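Long-range contact in alginate lyase (Bacteroides ovatus, PDB 3NNB), which probably depolymerises alginate by beta-elimination, the reaction of alginate lyases: residues K13-Y26 with P370-E382. Numbering follows the deposited sequence.
Sequences KLAKVKEKADSPLY and PANKRIHLIYSLE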
loop_
_atom_site.group_PDB
_atom_site.type_symbol
_atom_site.label_atom_id
_atom_site.label_comp_id
_atom_site.label_asym_id
_atom_site.label_seq_id
_atom_site.Cartn_x
_atom_site.Cartn_y
_atom_site.Cartn_z
ATOM N N LYS A 13 2.508 7.249 18.602
ATOM C CA LYS A 13 2.013 5.938 19.013
ATOM C C LYS A 13 3.109 4.873 18.896
ATOM O O LYS A 13 3.327 4.068 19.806
ATOM C CB LYS A 13 0.803 5.501 18.162
ATOM C CG LYS A 13 -0.503 6.112 18.562
ATOM C CD LYS A 13 -1.637 5.665 17.572
ATOM C CE LYS A 13 -2.957 6.145 18.070
ATOM N NZ LYS A 13 -3.475 5.328 19.180
ATOM N N LEU A 14 3.778 4.849 17.737
ATOM C CA LEU A 14 4.771 3.792 17.482
ATOM C C LEU A 14 5.901 3.884 18.507
ATOM O O LEU A 14 6.384 2.868 18.995
ATOM C CB LEU A 14 5.292 3.849 16.039
ATOM C CG LEU A 14 5.935 2.567 15.528
ATOM C CD1 LEU A 14 4.929 1.461 15.344
ATOM C CD2 LEU A 14 6.675 2.879 14.165
ATOM N N ALA A 15 6.317 5.108 18.816
ATOM C CA ALA A 15 7.389 5.325 19.793
ATOM C C ALA A 15 6.979 4.796 21.148
ATOM O O ALA A 15 7.831 4.257 21.876
ATOM C CB ALA A 15 7.783 6.825 19.865
ATOM N N LYS A 16 5.708 4.939 21.510
ATOM C CA LYS A 16 5.245 4.421 22.797
ATOM C C LYS A 16 5.166 2.907 22.807
ATOM O O LYS A 16 5.507 2.258 23.797
ATOM C CB LYS A 16 3.907 5.057 23.224
ATOM C CG LYS A 16 4.009 6.535 23.438
ATOM C CD LYS A 16 2.679 7.150 23.808
ATOM C CE LYS A 16 2.910 8.610 24.210
ATOM N NZ LYS A 16 1.651 9.378 24.417
ATOM N N VAL A 17 4.736 2.313 21.696
ATOM C CA VAL A 17 4.728 0.872 21.594
ATOM C C VAL A 17 6.159 0.341 21.713
ATOM O O VAL A 17 6.371 -0.667 22.346
ATOM C CB VAL A 17 4.071 0.373 20.265
ATOM C CG1 VAL A 17 4.184 -1.165 20.143
ATOM C CG2 VAL A 17 2.614 0.812 20.163
ATOM N N LYS A 18 7.125 1.030 21.098
ATOM C CA LYS A 18 8.534 0.633 21.192
ATOM C C LYS A 18 9.011 0.686 22.652
ATOM O O LYS A 18 9.664 -0.259 23.131
ATOM C CB LYS A 18 9.443 1.526 20.306
ATOM C CG LYS A 18 10.967 1.148 20.420
ATOM C CD LYS A 18 11.874 2.072 19.641
ATOM C CE LYS A 18 13.334 1.817 20.017
ATOM N NZ LYS A 18 14.307 2.157 18.932
ATOM N N GLU A 19 8.684 1.770 23.364
ATOM C CA GLU A 19 9.107 1.857 24.792
ATOM C C GLU A 19 8.543 0.652 25.561
ATOM O O GLU A 19 9.192 0.109 26.465
ATOM C CB GLU A 19 8.612 3.137 25.480
ATOM C CG GLU A 19 9.218 4.421 25.019
ATOM C CD GLU A 19 8.653 5.666 25.796
ATOM O OE1 GLU A 19 7.416 5.799 26.015
ATOM O OE2 GLU A 19 9.464 6.526 26.183
ATOM N N LYS A 20 7.298 0.288 25.229
ATOM C CA LYS A 20 6.545 -0.750 25.921
ATOM C C LYS A 20 6.627 -2.109 25.205
ATOM O O LYS A 20 5.824 -2.963 25.451
ATOM C CB LYS A 20 5.077 -0.295 26.046
ATOM C CG LYS A 20 4.916 0.961 26.917
ATOM C CD LYS A 20 3.539 1.567 26.804
ATOM C CE LYS A 20 2.490 0.733 27.494
ATOM N NZ LYS A 20 1.079 1.351 27.467
ATOM N N ALA A 21 7.660 -2.329 24.380
ATOM C CA ALA A 21 7.802 -3.560 23.557
ATOM C C ALA A 21 7.754 -4.835 24.390
ATOM O O ALA A 21 7.187 -5.834 23.978
ATOM C CB ALA A 21 9.118 -3.496 22.822
ATOM N N ASP A 22 8.332 -4.785 25.585
ATOM C CA ASP A 22 8.361 -5.948 26.454
ATOM C C ASP A 22 7.156 -6.083 27.403
ATOM O O ASP A 22 7.125 -7.002 28.213
ATOM C CB ASP A 22 9.629 -5.934 27.316
ATOM C CG ASP A 22 10.901 -6.104 26.520
ATOM O OD1 ASP A 22 10.873 -6.717 25.452
ATOM O OD2 ASP A 22 11.955 -5.633 26.964
ATOM N N SER A 23 6.197 -5.168 27.331
ATOM C CA SER A 23 4.972 -5.237 28.141
ATOM C C SER A 23 4.083 -6.381 27.674
ATOM O O SER A 23 4.242 -6.899 26.558
ATOM C CB SER A 23 4.204 -3.938 28.059
ATOM O OG SER A 23 3.558 -3.812 26.804
ATOM N N PRO A 24 3.145 -6.824 28.536
ATOM C CA PRO A 24 2.320 -7.963 28.137
ATOM C C PRO A 24 1.447 -7.667 26.941
ATOM O O PRO A 24 1.128 -8.576 26.172
ATOM C CB PRO A 24 1.458 -8.220 29.391
ATOM C CG PRO A 24 2.285 -7.753 30.496
ATOM C CD PRO A 24 3.047 -6.562 29.993
ATOM N N LEU A 25 1.114 -6.403 26.766
ATOM C CA LEU A 25 0.285 -6.024 25.647
ATOM C C LEU A 25 1.000 -6.231 24.298
ATOM O O LEU A 25 0.339 -6.601 23.320
ATOM C CB LEU A 25 -0.163 -4.581 25.782
ATOM C CG LEU A 25 -1.290 -4.163 24.850
ATOM C CD1 LEU A 25 -2.476 -5.128 24.912
ATOM C CD2 LEU A 25 -1.696 -2.745 25.227
ATOM N N TYR A 26 2.324 -6.010 24.257
ATOM C CA TYR A 26 3.068 -5.977 22.958
ATOM C C TYR A 26 4.060 -7.106 22.759
ATOM O O TYR A 26 4.456 -7.411 21.623
ATOM C CB TYR A 26 3.743 -4.623 22.745
ATOM C CG TYR A 26 2.751 -3.476 22.760
ATOM C CD1 TYR A 26 1.617 -3.485 21.932
ATOM C CD2 TYR A 26 2.910 -2.400 23.627
ATOM C CE1 TYR A 26 0.701 -2.440 21.969
ATOM C CE2 TYR A 26 2.002 -1.366 23.680
ATOM C CZ TYR A 26 0.887 -1.390 22.870
ATOM O OH TYR A 26 -0.010 -0.352 22.967
ATOM N N PRO A 370 -5.520 -12.528 16.602
ATOM C CA PRO A 370 -4.612 -12.985 17.688
ATOM C C PRO A 370 -3.642 -11.909 18.157
ATOM O O PRO A 370 -3.224 -11.033 17.365
ATOM C CB PRO A 370 -3.851 -14.141 17.034
ATOM C CG PRO A 370 -4.791 -14.658 16.011
ATOM C CD PRO A 370 -5.469 -13.437 15.442
ATOM N N ALA A 371 -3.287 -11.993 19.436
ATOM C CA ALA A 371 -2.534 -10.937 20.102
ATOM C C ALA A 371 -1.141 -10.736 19.515
ATOM O O ALA A 371 -0.555 -9.670 19.688
ATOM C CB ALA A 371 -2.419 -11.226 21.642
ATOM N N ASN A 372 -0.604 -11.751 18.844
ATOM C CA ASN A 372 0.742 -11.665 18.273
ATOM C C ASN A 372 0.799 -11.055 16.833
ATOM O O ASN A 372 1.874 -10.913 16.278
ATOM C CB ASN A 372 1.421 -13.043 18.261
ATOM C CG ASN A 372 0.759 -13.967 17.242
ATOM O OD1 ASN A 372 -0.461 -14.076 17.250
ATOM N ND2 ASN A 372 1.527 -14.555 16.336
ATOM N N LYS A 373 -0.335 -10.692 16.244
ATOM C CA LYS A 373 -0.332 -10.128 14.890
ATOM C C LYS A 373 0.262 -8.735 14.920
ATOM O O LYS A 373 0.048 -7.952 15.842
ATOM C CB LYS A 373 -1.762 -10.051 14.326
ATOM C CG LYS A 373 -2.428 -11.413 14.076
ATOM C CD LYS A 373 -1.599 -12.354 13.209
ATOM C CE LYS A 373 -2.368 -13.644 12.866
ATOM N NZ LYS A 373 -1.561 -14.603 12.046
ATOM N N ARG A 374 1.068 -8.460 13.909
ATOM C CA ARG A 374 1.796 -7.205 13.789
ATOM C C ARG A 374 0.932 -5.971 13.858
ATOM O O ARG A 374 1.384 -4.936 14.317
ATOM C CB ARG A 374 2.586 -7.203 12.483
ATOM C CG ARG A 374 3.635 -6.139 12.439
ATOM C CD ARG A 374 4.265 -6.046 11.051
ATOM N NE ARG A 374 4.979 -7.275 10.735
ATOM C CZ ARG A 374 5.699 -7.459 9.621
ATOM N NH1 ARG A 374 5.800 -6.473 8.727
ATOM N NH2 ARG A 374 6.323 -8.600 9.441
ATOM N N ILE A 375 -0.307 -6.052 13.400
ATOM C CA ILE A 375 -1.161 -4.888 13.316
ATOM C C ILE A 375 -1.412 -4.276 14.714
ATOM O O ILE A 375 -1.607 -3.082 14.836
ATOM C CB ILE A 375 -2.481 -5.228 12.557
ATOM C CG1 ILE A 375 -3.188 -3.961 12.151
ATOM C CG2 ILE A 375 -3.341 -6.184 13.394
ATOM C CD1 ILE A 375 -4.149 -4.183 10.976
ATOM N N HIS A 376 -1.305 -5.083 15.769
ATOM C CA HIS A 376 -1.439 -4.558 17.123
ATOM C C HIS A 376 -0.352 -3.541 17.490
ATOM O O HIS A 376 -0.543 -2.638 18.326
ATOM C CB HIS A 376 -1.437 -5.689 18.152
ATOM C CG HIS A 376 -2.639 -6.570 18.116
ATOM N ND1 HIS A 376 -3.881 -6.166 18.585
ATOM C CD2 HIS A 376 -2.783 -7.849 17.705
ATOM C CE1 HIS A 376 -4.725 -7.182 18.486
ATOM N NE2 HIS A 376 -4.088 -8.206 17.938
ATOM N N LEU A 377 0.804 -3.670 16.855
ATOM C CA LEU A 377 1.904 -2.774 17.075
ATOM C C LEU A 377 1.781 -1.468 16.254
ATOM O O LEU A 377 2.163 -0.401 16.712
ATOM C CB LEU A 377 3.220 -3.469 16.668
ATOM C CG LEU A 377 3.655 -4.752 17.378
ATOM C CD1 LEU A 377 4.930 -5.337 16.764
ATOM C CD2 LEU A 377 3.836 -4.524 18.924
ATOM N N ILE A 378 1.242 -1.592 15.049
ATOM C CA ILE A 378 1.243 -0.508 14.066
ATOM C C ILE A 378 0.052 0.416 14.261
ATOM O O ILE A 378 0.165 1.630 14.064
ATOM C CB ILE A 378 1.208 -1.076 12.619
ATOM C CG1 ILE A 378 2.437 -1.944 12.365
ATOM C CG2 ILE A 378 1.105 0.065 11.592
ATOM C CD1 ILE A 378 3.739 -1.262 12.713
ATOM N N TYR A 379 -1.089 -0.148 14.627
ATOM C CA TYR A 379 -2.296 0.629 14.921
ATOM C C TYR A 379 -2.772 0.390 16.352
ATOM O O TYR A 379 -3.887 -0.090 16.593
ATOM C CB TYR A 379 -3.388 0.274 13.914
ATOM C CG TYR A 379 -2.966 0.619 12.486
ATOM C CD1 TYR A 379 -2.647 1.923 12.133
ATOM C CD2 TYR A 379 -2.931 -0.352 11.497
ATOM C CE1 TYR A 379 -2.262 2.241 10.833
ATOM C CE2 TYR A 379 -2.572 -0.034 10.204
ATOM C CZ TYR A 379 -2.224 1.243 9.878
ATOM O OH TYR A 379 -1.845 1.541 8.565
ATOM N N SER A 380 -1.897 0.751 17.305
ATOM C CA SER A 380 -2.146 0.564 18.714
ATOM C C SER A 380 -3.080 1.667 19.230
ATOM O O SER A 380 -3.399 2.649 18.522
ATOM C CB SER A 380 -0.834 0.610 19.507
ATOM O OG SER A 380 -0.341 1.951 19.637
ATOM N N LEU A 381 -3.462 1.478 20.479
ATOM C CA LEU A 381 -4.248 2.425 21.245
ATOM C C LEU A 381 -3.404 3.330 22.134
ATOM O O LEU A 381 -3.925 3.983 23.042
ATOM C CB LEU A 381 -5.277 1.643 22.048
ATOM C CG LEU A 381 -6.381 0.919 21.218
ATOM C CD1 LEU A 381 -7.322 0.147 22.151
ATOM C CD2 LEU A 381 -7.217 1.828 20.331
ATOM N N GLU A 382 -2.104 3.404 21.893
ATOM C CA GLU A 382 -1.272 4.361 22.658
ATOM C C GLU A 382 -1.675 5.834 22.465
ATOM O O GLU A 382 -2.227 6.256 21.445
ATOM C CB GLU A 382 0.209 4.186 22.287
ATOM C CG GLU A 382 0.812 2.849 22.743
ATOM C CD GLU A 382 0.754 2.647 24.251
ATOM O OE1 GLU A 382 1.078 3.600 24.982
ATOM O OE2 GLU A 382 0.442 1.520 24.672
ATOM O OXT GLU A 382 -1.377 6.676 23.327
HETATM O O HOH W 1 0.132 8.973 22.003
HETATM O O HOH W 2 1.192 -8.487 21.391
HETATM O O HOH W 3 -2.219 -7.935 21.498
HETATM O O HOH W 4 -2.684 -0.742 22.289
#
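Glu382, the last residue of the chain, meets helix 11-19 and the turn after it with both of its carboxylates, and shows how a chain terminus can be held by hydrogen bonds at both carboxylates of one residue, with a salt bridge at the side chain. Its side chain, bent at chi2 (-60°), brings OE2 to 2.6 Å from Tyr26 OH, at the edge of the ring and near its plane. Tyr26 donates to the anti lone pair of OE2, while Lys20 NZ, 2.9 Å from the same OE2, takes the syn side in a salt bridge. With two donors on separate lone pairs, the carboxylate is held 69° from the ring plane. The main-chain carboxylate is gripped by Lys13, whose chain runs extended until it bends at chi4 (-77°). There NZ lies 2.7 Å from Glu382 O, in the carbonyl plane, and 2.8 Å from Ser380 O, where it stands off the plane of that residue's own carbonyl. A water links the other terminal oxygen to Lys16 NZ. Ser380 OG accepts from Glu382 N in an ST turn that shapes this tail.

Beneath the polar layer, Leu377 CD2 rests against both Val17 CG1 (3.6 Å) and Tyr26 CB (3.8 Å); Val17 CG1 also sits over the centre of one face of the Tyr26 ring. Helices 27-41 and 98-118 continue this apolar packing, through Leu377 and Val17 respectively. The lysines around Glu382 would be expected to stabilise its two negative charges, while the direct hydrogen bonds of Lys13, Lys20 and Tyr26, with the salt bridge of Lys20, tie the C-terminal tail to the N-terminal helix and its following turn.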